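Putative cellulase CEL6 (Mycobacterium tuberculosis, PDB 1UP3) probably hydrolyses internal beta-1,4-glycosidic bonds of cellulose, as a family 6 endoglucanase whose catalytic domain accommodates a cello-oligosaccharide analogue in its cleft. Local coordinates at residues A51-T56 with D102-G107; A153-D158 with G180-F185; Y193-E198 with I216-N221. One frame throughout, in Å; residues are numbered along the deposited sequence. Where two conformers were deposited one is given.

Interaction 1: residues A51-T56 with D102-G107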
ATOM      1  N   ALA A  51      -7.103 -20.995   1.075  1.00  9.64           N
ATOM      2  CA  ALA A  51      -7.805 -21.959   0.249  1.00 10.04           C
ATOM      3  C   ALA A  51      -8.370 -21.343  -1.005  1.00  9.10           C
ATOM      4  O   ALA A  51      -8.592 -22.071  -2.004  1.00 10.34           O
ATOM      5  CB  ALA A  51      -8.929 -22.572   1.024  1.00 10.50           C
ATOM      6  N   THR A  52      -8.684 -20.043  -0.967  1.00  7.86           N
ATOM      7  CA  THR A  52      -9.359 -19.393  -2.088  1.00  8.35           C
ATOM      8  C   THR A  52      -8.694 -18.147  -2.653  1.00  8.49           C
ATOM      9  O   THR A  52      -9.090 -17.666  -3.721  1.00  8.51           O
ATOM     10  CB  THR A  52     -10.803 -19.048  -1.732  1.00  8.70           C
ATOM     11  OG1 THR A  52     -10.801 -18.090  -0.668  1.00 10.01           O
ATOM     12  CG2 THR A  52     -11.562 -20.340  -1.223  1.00  9.53           C
ATOM     13  N   VAL A  53      -7.725 -17.573  -1.943  1.00  7.62           N
ATOM     14  CA  VAL A  53      -7.163 -16.288  -2.373  1.00  6.77           C
ATOM     15  C   VAL A  53      -6.480 -16.356  -3.750  1.00  6.19           C
ATOM     16  O   VAL A  53      -6.394 -15.342  -4.456  1.00  6.68           O
ATOM     17  CB  VAL A  53      -6.203 -15.713  -1.310  1.00  6.50           C
ATOM     18  CG1 VAL A  53      -4.921 -16.539  -1.150  1.00  6.11           C
ATOM     19  CG2 VAL A  53      -5.828 -14.250  -1.623  1.00  6.79           C
ATOM     20  N   GLY A  54      -5.987 -17.525  -4.130  1.00  6.40           N
ATOM     21  CA  GLY A  54      -5.403 -17.718  -5.438  1.00  6.73           C
ATOM     22  C   GLY A  54      -6.372 -17.368  -6.551  1.00  7.67           C
ATOM     23  O   GLY A  54      -6.010 -16.676  -7.508  1.00  7.25           O
ATOM     24  N   GLY A  55      -7.604 -17.847  -6.432  1.00  6.70           N
ATOM     25  CA  GLY A  55      -8.640 -17.518  -7.385  1.00  6.97           C
ATOM     26  C   GLY A  55      -8.972 -16.057  -7.377  1.00  7.16           C
ATOM     27  O   GLY A  55      -9.191 -15.474  -8.439  1.00  7.69           O
ATOM     28  N   THR A  56      -9.004 -15.426  -6.202  1.00  7.04           N
ATOM     29  CA  THR A  56      -9.279 -13.995  -6.114  1.00  7.41           C
ATOM     30  C   THR A  56      -8.206 -13.183  -6.846  1.00  7.21           C
ATOM     31  O   THR A  56      -8.507 -12.232  -7.574  1.00  7.01           O
ATOM     32  CB  THR A  56      -9.345 -13.618  -4.635  1.00  9.11           C
ATOM     33  OG1 THR A  56     -10.407 -14.374  -4.013  1.00 10.99           O
ATOM     34  CG2 THR A  56      -9.739 -12.160  -4.466  1.00 11.28           C
ATOM     35  N   ASP A 102       1.820 -18.616  -0.442  1.00  6.04           N
ATOM     36  CA  ASP A 102       1.903 -19.615  -1.494  1.00  6.54           C
ATOM     37  C   ASP A 102       0.714 -19.522  -2.416  1.00  7.27           C
ATOM     38  O   ASP A 102       0.849 -19.663  -3.644  1.00  7.20           O
ATOM     39  CB  ASP A 102       1.965 -21.037  -0.932  1.00  7.26           C
ATOM     40  CG  ASP A 102       3.235 -21.321  -0.184  1.00 10.42           C
ATOM     41  OD1 ASP A 102       4.233 -20.598  -0.338  1.00 10.95           O
ATOM     42  OD2 ASP A 102       3.324 -22.296   0.618  1.00 13.86           O
ATOM     43  N   ALA A 103      -0.450 -19.348  -1.819  1.00  6.45           N
ATOM     44  CA  ALA A 103      -1.695 -19.249  -2.586  1.00  6.81           C
ATOM     45  C   ALA A 103      -1.752 -17.985  -3.437  1.00  7.09           C
ATOM     46  O   ALA A 103      -2.158 -18.035  -4.590  1.00  7.43           O
ATOM     47  CB  ALA A 103      -2.880 -19.319  -1.652  1.00  7.11           C
ATOM     48  N   VAL A 104      -1.353 -16.840  -2.888  1.00  6.99           N
ATOM     49  CA  VAL A 104      -1.275 -15.620  -3.668  1.00  7.03           C
ATOM     50  C   VAL A 104      -0.348 -15.814  -4.892  1.00  7.87           C
ATOM     51  O   VAL A 104      -0.688 -15.441  -6.013  1.00  8.32           O
ATOM     52  CB  VAL A 104      -0.789 -14.441  -2.830  1.00  7.75           C
ATOM     53  CG1 VAL A 104      -0.456 -13.239  -3.682  1.00  8.01           C
ATOM     54  CG2 VAL A 104      -1.833 -14.038  -1.767  1.00  7.07           C
ATOM     55  N   ALA A 105       0.821 -16.400  -4.677  1.00  8.12           N
ATOM     56  CA  ALA A 105       1.756 -16.658  -5.767  1.00  8.20           C
ATOM     57  C   ALA A 105       1.176 -17.615  -6.819  1.00  9.58           C
ATOM     58  O   ALA A 105       1.428 -17.450  -8.013  1.00  9.85           O
ATOM     59  CB  ALA A 105       3.070 -17.178  -5.186  1.00  8.75           C
ATOM     60  N   SER A 106       0.421 -18.607  -6.379  1.00 10.11           N
ATOM     61  CA  SER A 106      -0.230 -19.528  -7.303  1.00 10.24           C
ATOM     62  C   SER A 106      -1.209 -18.776  -8.181  1.00 10.84           C
ATOM     63  O   SER A 106      -1.325 -19.043  -9.382  1.00 13.30           O
ATOM     64  CB  SER A 106      -0.962 -20.648  -6.531  0.50 10.62           C
ATOM     65  OG  SER A 106      -2.239 -20.252  -6.022  0.33  8.20           O
ATOM     66  N   GLY A 107      -1.894 -17.802  -7.624  1.00 10.18           N
ATOM     67  CA  GLY A 107      -2.837 -17.042  -8.395  1.00  9.84           C
ATOM     68  C   GLY A 107      -2.196 -16.025  -9.320  1.00 10.42           C
ATOM     69  O   GLY A 107      -2.768 -15.692 -10.346  1.00 10.44           O
TER

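Interaction 2: residues A153-D158 with G180-F185. With SO4 (sulfate ion), chain D.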
ATOM      1  N   ALA A 153       5.893  -9.848 -11.716  1.00  6.33           N
ATOM      2  CA  ALA A 153       5.465  -9.150 -10.505  1.00  5.75           C
ATOM      3  C   ALA A 153       6.541  -8.153 -10.109  1.00  7.03           C
ATOM      4  O   ALA A 153       7.695  -8.510  -9.957  1.00  7.59           O
ATOM      5  CB  ALA A 153       5.221 -10.102  -9.389  1.00  7.26           C
ATOM      6  N   ALA A 154       6.147  -6.888  -9.987  1.00  6.38           N
ATOM      7  CA  ALA A 154       6.996  -5.821  -9.497  1.00  6.10           C
ATOM      8  C   ALA A 154       6.700  -5.692  -8.023  1.00  5.81           C
ATOM      9  O   ALA A 154       5.620  -5.249  -7.644  1.00  5.80           O
ATOM     10  CB  ALA A 154       6.732  -4.548 -10.210  1.00  7.64           C
ATOM     11  N   VAL A 155       7.645  -6.117  -7.195  1.00  5.42           N
ATOM     12  CA  VAL A 155       7.397  -6.301  -5.751  1.00  5.60           C
ATOM     13  C   VAL A 155       8.089  -5.194  -4.973  1.00  5.44           C
ATOM     14  O   VAL A 155       9.302  -4.985  -5.136  1.00  5.32           O
ATOM     15  CB  VAL A 155       7.861  -7.692  -5.271  1.00  5.56           C
ATOM     16  CG1 VAL A 155       7.614  -7.848  -3.748  1.00  6.96           C
ATOM     17  CG2 VAL A 155       7.151  -8.792  -6.056  1.00  6.45           C
ATOM     18  N   TYR A 156       7.320  -4.525  -4.121  1.00  5.44           N
ATOM     19  CA  TYR A 156       7.816  -3.410  -3.305  1.00  5.07           C
ATOM     20  C   TYR A 156       7.508  -3.742  -1.852  1.00  5.26           C
ATOM     21  O   TYR A 156       6.349  -3.899  -1.466  1.00  5.47           O
ATOM     22  CB  TYR A 156       7.169  -2.067  -3.693  1.00  4.67           C
ATOM     23  CG  TYR A 156       7.469  -1.656  -5.120  1.00  5.59           C
ATOM     24  CD1 TYR A 156       6.641  -2.056  -6.157  1.00  4.81           C
ATOM     25  CD2 TYR A 156       8.586  -0.893  -5.447  1.00  4.41           C
ATOM     26  CE1 TYR A 156       6.894  -1.728  -7.464  1.00  5.59           C
ATOM     27  CE2 TYR A 156       8.851  -0.575  -6.792  1.00  5.07           C
ATOM     28  CZ  TYR A 156       8.016  -1.001  -7.780  1.00  7.57           C
ATOM     29  OH  TYR A 156       8.260  -0.675  -9.098  1.00  6.75           O
ATOM     30  N   VAL A 157       8.541  -3.884  -1.037  1.00  4.30           N
ATOM     31  CA  VAL A 157       8.375  -4.169   0.390  1.00  5.32           C
ATOM     32  C   VAL A 157       8.103  -2.886   1.144  1.00  5.69           C
ATOM     33  O   VAL A 157       8.807  -1.888   0.990  1.00  4.86           O
ATOM     34  CB  VAL A 157       9.679  -4.807   0.957  1.00  5.78           C
ATOM     35  CG1 VAL A 157       9.529  -5.040   2.424  1.00  7.21           C
ATOM     36  CG2 VAL A 157       9.995  -6.085   0.161  1.00  6.32           C
ATOM     37  N   ASP A 158       7.090  -2.854   1.987  1.00  5.65           N
ATOM     38  CA  ASP A 158       6.807  -1.567   2.601  1.00  6.13           C
ATOM     39  C   ASP A 158       7.903  -1.165   3.582  1.00  6.11           C
ATOM     40  O   ASP A 158       8.371  -1.983   4.405  1.00  6.45           O
ATOM     41  CB  ASP A 158       5.457  -1.564   3.278  1.00  6.37           C
ATOM     42  CG  ASP A 158       5.091  -0.183   3.744  1.00  7.96           C
ATOM     43  OD1 ASP A 158       4.767   0.650   2.875  1.00  8.24           O
ATOM     44  OD2 ASP A 158       5.239   0.179   4.952  1.00  7.64           O
ATOM     45  N   GLY A 180      16.876  -6.782  -2.355  1.00 11.82           N
ATOM     46  CA  GLY A 180      17.624  -7.002  -3.582  1.00 12.62           C
ATOM     47  C   GLY A 180      16.981  -7.921  -4.606  1.00 12.57           C
ATOM     48  O   GLY A 180      17.252  -7.789  -5.818  1.00 14.34           O
ATOM     49  N   ARG A 181      16.173  -8.869  -4.145  1.00 11.45           N
ATOM     50  CA  ARG A 181      15.451  -9.790  -4.999  1.00 11.08           C
ATOM     51  C   ARG A 181      14.155  -9.156  -5.544  1.00  9.57           C
ATOM     52  O   ARG A 181      13.645  -9.558  -6.569  1.00 11.71           O
ATOM     53  CB  ARG A 181      15.125 -11.049  -4.193  1.00 12.36           C
ATOM     54  CG  ARG A 181      14.612 -12.202  -4.996  1.00 19.55           C
ATOM     55  CD  ARG A 181      14.550 -13.548  -4.262  0.50 22.55           C
ATOM     56  NE  ARG A 181      15.783 -13.930  -3.564  0.50 27.26           N
ATOM     57  CZ  ARG A 181      16.916 -14.332  -4.143  0.50 32.12           C
ATOM     58  NH1 ARG A 181      17.035 -14.391  -5.466  0.50 34.41           N
ATOM     59  NH2 ARG A 181      17.959 -14.661  -3.386  0.50 33.23           N
ATOM     60  N   ALA A 182      13.648  -8.169  -4.822  1.00  8.66           N
ATOM     61  CA  ALA A 182      12.434  -7.455  -5.218  1.00  8.15           C
ATOM     62  C   ALA A 182      12.822  -6.255  -6.094  1.00  8.00           C
ATOM     63  O   ALA A 182      14.013  -6.019  -6.377  1.00  9.28           O
ATOM     64  CB  ALA A 182      11.691  -7.005  -4.000  1.00  7.30           C
ATOM     65  N   ARG A 183      11.829  -5.486  -6.544  1.00  7.77           N
ATOM     66  CA  ARG A 183      12.113  -4.237  -7.245  1.00  7.40           C
ATOM     67  C   ARG A 183      12.561  -3.169  -6.266  1.00  7.65           C
ATOM     68  O   ARG A 183      13.387  -2.317  -6.611  1.00  7.47           O
ATOM     69  CB  ARG A 183      10.881  -3.769  -8.035  1.00  8.18           C
ATOM     70  CG  ARG A 183      11.050  -2.481  -8.803  1.00  7.96           C
ATOM     71  CD  ARG A 183      12.140  -2.508  -9.870  1.00  8.58           C
ATOM     72  NE  ARG A 183      12.249  -1.212 -10.526  1.00  7.84           N
ATOM     73  CZ  ARG A 183      13.134  -0.887 -11.438  1.00 11.30           C
ATOM     74  NH1 ARG A 183      14.017  -1.783 -11.862  1.00 12.04           N
ATOM     75  NH2 ARG A 183      13.128   0.337 -11.957  1.00  9.94           N
ATOM     76  N   GLY A 184      11.982  -3.178  -5.070  1.00  7.56           N
ATOM     77  CA  GLY A 184      12.375  -2.227  -4.048  1.00  6.78           C
ATOM     78  C   GLY A 184      11.383  -2.139  -2.908  1.00  5.73           C
ATOM     79  O   GLY A 184      10.993  -3.145  -2.304  1.00  7.12           O
ATOM     80  N   PHE A 185      11.008  -0.910  -2.582  1.00  5.71           N
ATOM     81  CA  PHE A 185      10.220  -0.645  -1.393  1.00  4.64           C
ATOM     82  C   PHE A 185       9.152   0.443  -1.605  1.00  4.52           C
ATOM     83  O   PHE A 185       9.178   1.150  -2.595  1.00  4.88           O
ATOM     84  CB  PHE A 185      11.176  -0.252  -0.215  1.00  5.49           C
ATOM     85  CG  PHE A 185      12.014   0.956  -0.502  1.00  5.10           C
ATOM     86  CD1 PHE A 185      13.208   0.830  -1.195  1.00  5.04           C
ATOM     87  CD2 PHE A 185      11.636   2.234  -0.063  1.00  5.66           C
ATOM     88  CE1 PHE A 185      14.005   1.938  -1.462  1.00  5.91           C
ATOM     89  CE2 PHE A 185      12.455   3.327  -0.320  1.00  5.62           C
ATOM     90  CZ  PHE A 185      13.617   3.185  -1.046  1.00  4.54           C
TER
HETATM   91  S   SO4 D 386      16.239   0.582 -14.116  1.00 37.88           S
HETATM   92  O1  SO4 D 386      16.036  -0.823 -13.756  1.00 35.04           O
HETATM   93  O2  SO4 D 386      15.116   1.460 -13.776  1.00 34.10           O
HETATM   94  O3  SO4 D 386      16.401   0.671 -15.575  1.00 38.24           O
HETATM   95  O4  SO4 D 386      17.471   1.058 -13.482  1.00 37.62           O

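Interaction 3: residues Y193-E198 with I216-N221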
ATOM      1  N   TYR A 193       2.820  12.582   4.270  1.00  5.45           N
ATOM      2  CA  TYR A 193       4.016  13.400   4.105  1.00  5.00           C
ATOM      3  C   TYR A 193       4.196  13.809   2.640  1.00  4.74           C
ATOM      4  O   TYR A 193       3.794  13.095   1.749  1.00  4.10           O
ATOM      5  CB  TYR A 193       5.249  12.696   4.674  1.00  4.79           C
ATOM      6  CG  TYR A 193       5.124  12.475   6.149  1.00  5.04           C
ATOM      7  CD1 TYR A 193       5.247  13.547   7.016  1.00  5.90           C
ATOM      8  CD2 TYR A 193       4.777  11.223   6.679  1.00  5.74           C
ATOM      9  CE1 TYR A 193       5.062  13.385   8.378  1.00  8.92           C
ATOM     10  CE2 TYR A 193       4.577  11.064   8.046  1.00  9.19           C
ATOM     11  CZ  TYR A 193       4.708  12.132   8.873  1.00  9.53           C
ATOM     12  OH  TYR A 193       4.500  11.972  10.234  1.00 10.52           O
ATOM     13  N   THR A 194       4.802  14.982   2.408  1.00  5.19           N
ATOM     14  CA  THR A 194       4.952  15.496   1.073  1.00  5.49           C
ATOM     15  C   THR A 194       5.796  14.576   0.201  1.00  5.46           C
ATOM     16  O   THR A 194       6.726  13.885   0.677  1.00  5.88           O
ATOM     17  CB  THR A 194       5.563  16.921   1.033  1.00  5.67           C
ATOM     18  OG1 THR A 194       6.933  16.896   1.535  1.00  6.85           O
ATOM     19  CG2 THR A 194       4.757  17.875   1.860  1.00  6.18           C
ATOM     20  N   THR A 195       5.497  14.592  -1.082  1.00  5.02           N
ATOM     21  CA  THR A 195       6.264  13.823  -2.040  1.00  5.70           C
ATOM     22  C   THR A 195       7.738  14.167  -2.014  1.00  5.00           C
ATOM     23  O   THR A 195       8.590  13.281  -2.025  1.00  6.10           O
ATOM     24  CB  THR A 195       5.718  14.064  -3.397  1.00  6.29           C
ATOM     25  OG1 THR A 195       4.353  13.585  -3.439  1.00  6.65           O
ATOM     26  CG2 THR A 195       6.498  13.338  -4.463  1.00  7.47           C
ATOM     27  N   ASP A 196       8.054  15.464  -1.921  1.00  5.72           N
ATOM     28  CA  ASP A 196       9.449  15.868  -1.867  1.00  7.66           C
ATOM     29  C   ASP A 196      10.185  15.282  -0.675  1.00  7.24           C
ATOM     30  O   ASP A 196      11.337  14.819  -0.824  1.00  7.76           O
ATOM     31  CB  ASP A 196       9.549  17.352  -1.790  1.00  8.24           C
ATOM     32  CG  ASP A 196       9.302  18.020  -3.106  1.00 12.29           C
ATOM     33  OD1 ASP A 196       9.337  17.347  -4.182  1.00 16.67           O
ATOM     34  OD2 ASP A 196       9.105  19.254  -3.144  1.00 17.38           O
ATOM     35  N   GLU A 197       9.552  15.285   0.476  1.00  6.26           N
ATOM     36  CA  GLU A 197      10.190  14.731   1.663  1.00  6.55           C
ATOM     37  C   GLU A 197      10.420  13.227   1.478  1.00  5.99           C
ATOM     38  O   GLU A 197      11.507  12.706   1.811  1.00  6.38           O
ATOM     39  CB  GLU A 197       9.416  15.056   2.917  1.00  7.71           C
ATOM     40  CG  GLU A 197      10.122  14.564   4.174  1.00  6.45           C
ATOM     41  CD  GLU A 197       9.414  14.903   5.451  1.00  9.20           C
ATOM     42  OE1 GLU A 197       8.751  15.954   5.530  1.00 11.71           O
ATOM     43  OE2 GLU A 197       9.516  14.077   6.400  1.00 10.06           O
ATOM     44  N   GLU A 198       9.440  12.550   0.890  1.00  5.96           N
ATOM     45  CA  GLU A 198       9.581  11.100   0.701  1.00  5.70           C
ATOM     46  C   GLU A 198      10.602  10.746  -0.362  1.00  5.43           C
ATOM     47  O   GLU A 198      11.271   9.707  -0.228  1.00  5.39           O
ATOM     48  CB  GLU A 198       8.220  10.435   0.454  1.00  5.20           C
ATOM     49  CG  GLU A 198       7.182  10.689   1.547  1.00  6.27           C
ATOM     50  CD  GLU A 198       7.763  10.584   2.926  1.00  6.40           C
ATOM     51  OE1 GLU A 198       7.989   9.450   3.383  1.00  8.83           O
ATOM     52  OE2 GLU A 198       8.083  11.638   3.551  1.00  7.20           O
ATOM     53  N   ILE A 216       5.871   5.860  -3.971  1.00  3.69           N
ATOM     54  CA  ILE A 216       5.359   6.728  -2.928  1.00  3.37           C
ATOM     55  C   ILE A 216       3.805   6.736  -3.069  1.00  3.93           C
ATOM     56  O   ILE A 216       3.288   7.014  -4.159  1.00  4.70           O
ATOM     57  CB  ILE A 216       5.912   8.154  -3.034  1.00  4.26           C
ATOM     58  CG1 ILE A 216       7.443   8.175  -2.882  1.00  5.19           C
ATOM     59  CG2 ILE A 216       5.293   9.034  -1.964  1.00  4.58           C
ATOM     60  CD1 ILE A 216       8.093   9.487  -3.325  1.00  5.80           C
ATOM     61  N   ASP A 217       3.121   6.556  -1.943  1.00  4.91           N
ATOM     62  CA  ASP A 217       1.649   6.696  -1.808  1.00  4.63           C
ATOM     63  C   ASP A 217       1.377   8.197  -1.747  1.00  3.93           C
ATOM     64  O   ASP A 217       1.696   8.868  -0.761  1.00  3.80           O
ATOM     65  CB  ASP A 217       1.135   6.016  -0.552  1.00  4.38           C
ATOM     66  CG  ASP A 217      -0.330   5.868  -0.513  1.00  5.45           C
ATOM     67  OD1 ASP A 217      -1.022   6.459  -1.382  1.00  5.32           O
ATOM     68  OD2 ASP A 217      -0.904   5.139   0.338  1.00  5.28           O
ATOM     69  N   THR A 218       0.772   8.716  -2.811  1.00  4.11           N
ATOM     70  CA  THR A 218       0.367  10.108  -2.907  1.00  5.02           C
ATOM     71  C   THR A 218      -1.145  10.312  -2.798  1.00  4.85           C
ATOM     72  O   THR A 218      -1.691  11.385  -3.134  1.00  6.06           O
ATOM     73  CB  THR A 218       0.874  10.715  -4.232  1.00  5.00           C
ATOM     74  OG1 THR A 218       0.371   9.950  -5.342  1.00  4.89           O
ATOM     75  CG2 THR A 218       2.427  10.705  -4.292  1.00  6.25           C
ATOM     76  N   SER A 219      -1.840   9.296  -2.290  1.00  4.48           N
ATOM     77  CA  SER A 219      -3.284   9.356  -2.153  1.00  5.62           C
ATOM     78  C   SER A 219      -3.824  10.551  -1.353  1.00  5.02           C
ATOM     79  O   SER A 219      -4.894  11.118  -1.695  1.00  5.42           O
ATOM     80  CB  SER A 219      -3.796   8.063  -1.547  1.00  5.12           C
ATOM     81  OG  SER A 219      -3.171   7.776  -0.292  1.00  6.64           O
ATOM     82  N   ARG A 220      -3.105  10.946  -0.307  1.00  4.59           N
ATOM     83  CA  ARG A 220      -3.630  11.918   0.647  1.00  5.30           C
ATOM     84  C   ARG A 220      -2.628  12.981   1.049  1.00  5.16           C
ATOM     85  O   ARG A 220      -2.775  13.572   2.126  1.00  5.89           O
ATOM     86  CB  ARG A 220      -4.173  11.209   1.880  1.00  5.19           C
ATOM     87  CG  ARG A 220      -5.346  10.230   1.546  1.00  5.12           C
ATOM     88  CD  ARG A 220      -6.078   9.690   2.777  1.00  5.76           C
ATOM     89  NE  ARG A 220      -5.207   8.848   3.605  1.00  6.59           N
ATOM     90  CZ  ARG A 220      -5.556   8.375   4.767  1.00  7.27           C
ATOM     91  NH1 ARG A 220      -6.779   8.631   5.251  1.00  9.21           N
ATOM     92  NH2 ARG A 220      -4.712   7.597   5.428  1.00  7.28           N
ATOM     93  N   ASN A 221      -1.590  13.208   0.236  1.00  4.98           N
ATOM     94  CA  ASN A 221      -0.465  14.082   0.632  1.00  5.91           C
ATOM     95  C   ASN A 221      -0.371  15.429  -0.063  1.00  5.69           C
ATOM     96  O   ASN A 221       0.675  16.103  -0.009  1.00  6.31           O
ATOM     97  CB  ASN A 221       0.867  13.326   0.566  1.00  5.40           C
ATOM     98  CG  ASN A 221       1.407  13.206  -0.848  1.00  7.35           C
ATOM     99  OD1 ASN A 221       0.668  13.392  -1.833  1.00  6.58           O
ATOM    100  ND2 ASN A 221       2.708  12.918  -0.974  1.00  4.44           N
TER
HETATM  101  O   HOH W   1       3.000  16.331  -1.526  1.00  7.15           O

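Interaction 1: residues A51-T56 with D102-G107
Two neighbouring outer helices of the family 6 alpha/beta barrel, 50-66 and 94-108, come together through Gly54 and Gly107, whose CA atoms are 4.0 Å apart. In these segments the helices run nearly the same way, with axes 7.2 Å apart at closest approach and a signed crossing angle of -28°. With no side chain on either glycine, backbone meets backbone. Gly107 CA lies 3.3 Å from Gly54 O in a CA-H...O contact, and Gly54 CA stands 3.4 Å from Ala103 O, a carbonyl already engaged by Gly107 N within its own helix. Val53, the residue before Gly54, supplies the apolar part. Its CG1, placed between the backbone N and carbonyl carbon (chi1 68°), presses on Ala103 CB at 3.5 Å, tighter than usual for two carbons, while its CG2 meets Val104 CG2 at 4.0 Å. No hydrogen bond links the segments. Val104 also packs on Leu147 of helix 130-147, and Asp102 bonds to Tyr142 of that helix; Val53 also touches Phe48, just before helix 50-66. Helix 94-108, which follows strand 72-75, thus lies against both helix 50-66 and helix 130-147, which come after strands 42-44 and 113-117.

Interaction 2: residues A153-D158 with G180-F185
Val155 O is gripped by two consecutive backbone N-H groups, both in its carbonyl plane: Arg183 N at 2.9 Å, with a bent N-H...O angle of 132°, and Gly184 N at 3.2 Å, straighter at 158°. From there the chain enters strand 184-187, and Val157 N donates to Gly184 O at 2.9 Å, the next rung of a parallel pairing. Gly184 takes up backbone angles suited to glycine, and the pairing is close: Phe185 CA sits 3.0 Å from Val157 O in a CA-H...O contact. The Tyr156 ring and Arg183 side chain lie side by side, pointing the same way, with ring and guanidinium almost perpendicular. Arg183 CB stands over one ring face, 4.3 Å from the centroid, and CG reaches the phenol end, 3.3 Å from Tyr156 OH. A bend at chi2 (61°) turns the chain along the tyrosine, so that Arg183 NE and Tyr156 OH both meet Asp255 OD2, which binds the two polar ends together. Beyond, the guanidinium holds a sulfate ion, probably from the crystallisation liquor, edge-on through two nearly straight bonds, NH1 to O1 and NH2 to O2. The strands open and close the beta-alpha-beta unit whose crossover carries helix 167-176. On its other edge strand 153-158 bonds to strand 113-117; Val157 packs against helix 130-147, while Tyr156 touches Val215 of strand 213-217.

Interaction 3: residues Y193-E198 with I216-N221
This buried contact joins the start of helix 195-208 to the end of strand 213-217 and the turn after it, within the beta-alpha-beta unit formed with strand 184-187. Its polar centre is the Asn221 amide. Asn221 ND2 donates to Tyr193 O at 2.9 Å, a bond close to the amide plane, and to Thr195 OG1 at 3.0 Å, somewhat out of that plane. The two acceptors hold the amide's rotation and tie the turn to the residues flanking the N-cap, Thr194, whose own hydroxyl accepts from Glu197 N. With chi1 of 79°, the Asn221 carboxamide lies between its backbone N and carbonyl carbon, reaching back to the helix start. Thr218 CG2 packs on Thr195 OG1 at 3.6 Å, while Thr218 OG1 bonds to Ala243 O. On the strand itself, Ile216 CD1 touches Glu198 CB at 3.9 Å; the glutamate then bends away, its carboxylate bonding to Ser162. An Asx turn, with Asp217 OD1 accepting from Ser219 N, shapes the chain leaving the strand. The bound glycan is close by: the Tyr193 side chain comes within about 4 Å of a glucose unit, and its ring meets that of His161, a residue of the glycan pocket. A water completes the seam, accepting from Thr195 N at 3.1 Å and donating to Asn221 O at 2.8 Å.

Interaction 1 lies on the outer helical layer, partly buried and without a hydrogen bond between its segments; glycine backbones and small apolar side chains carry it. Interactions 2 and 3 are buried and attached to the parallel sheet, in consecutive beta-alpha-beta units that share strand 184-187, although their nearest atoms remain about 6 Å apart. Interaction 2 pairs the start of strand 184-187 with the middle and later part of strand 153-158 by backbone bonds and ends in a charged cluster, whereas interaction 3 uses an asparagine amide and a water to close a helix start against a strand end beside the glycan. Interactions 1 and 3 sit on opposite sides of the chain's centre, their centres about 31 Å apart.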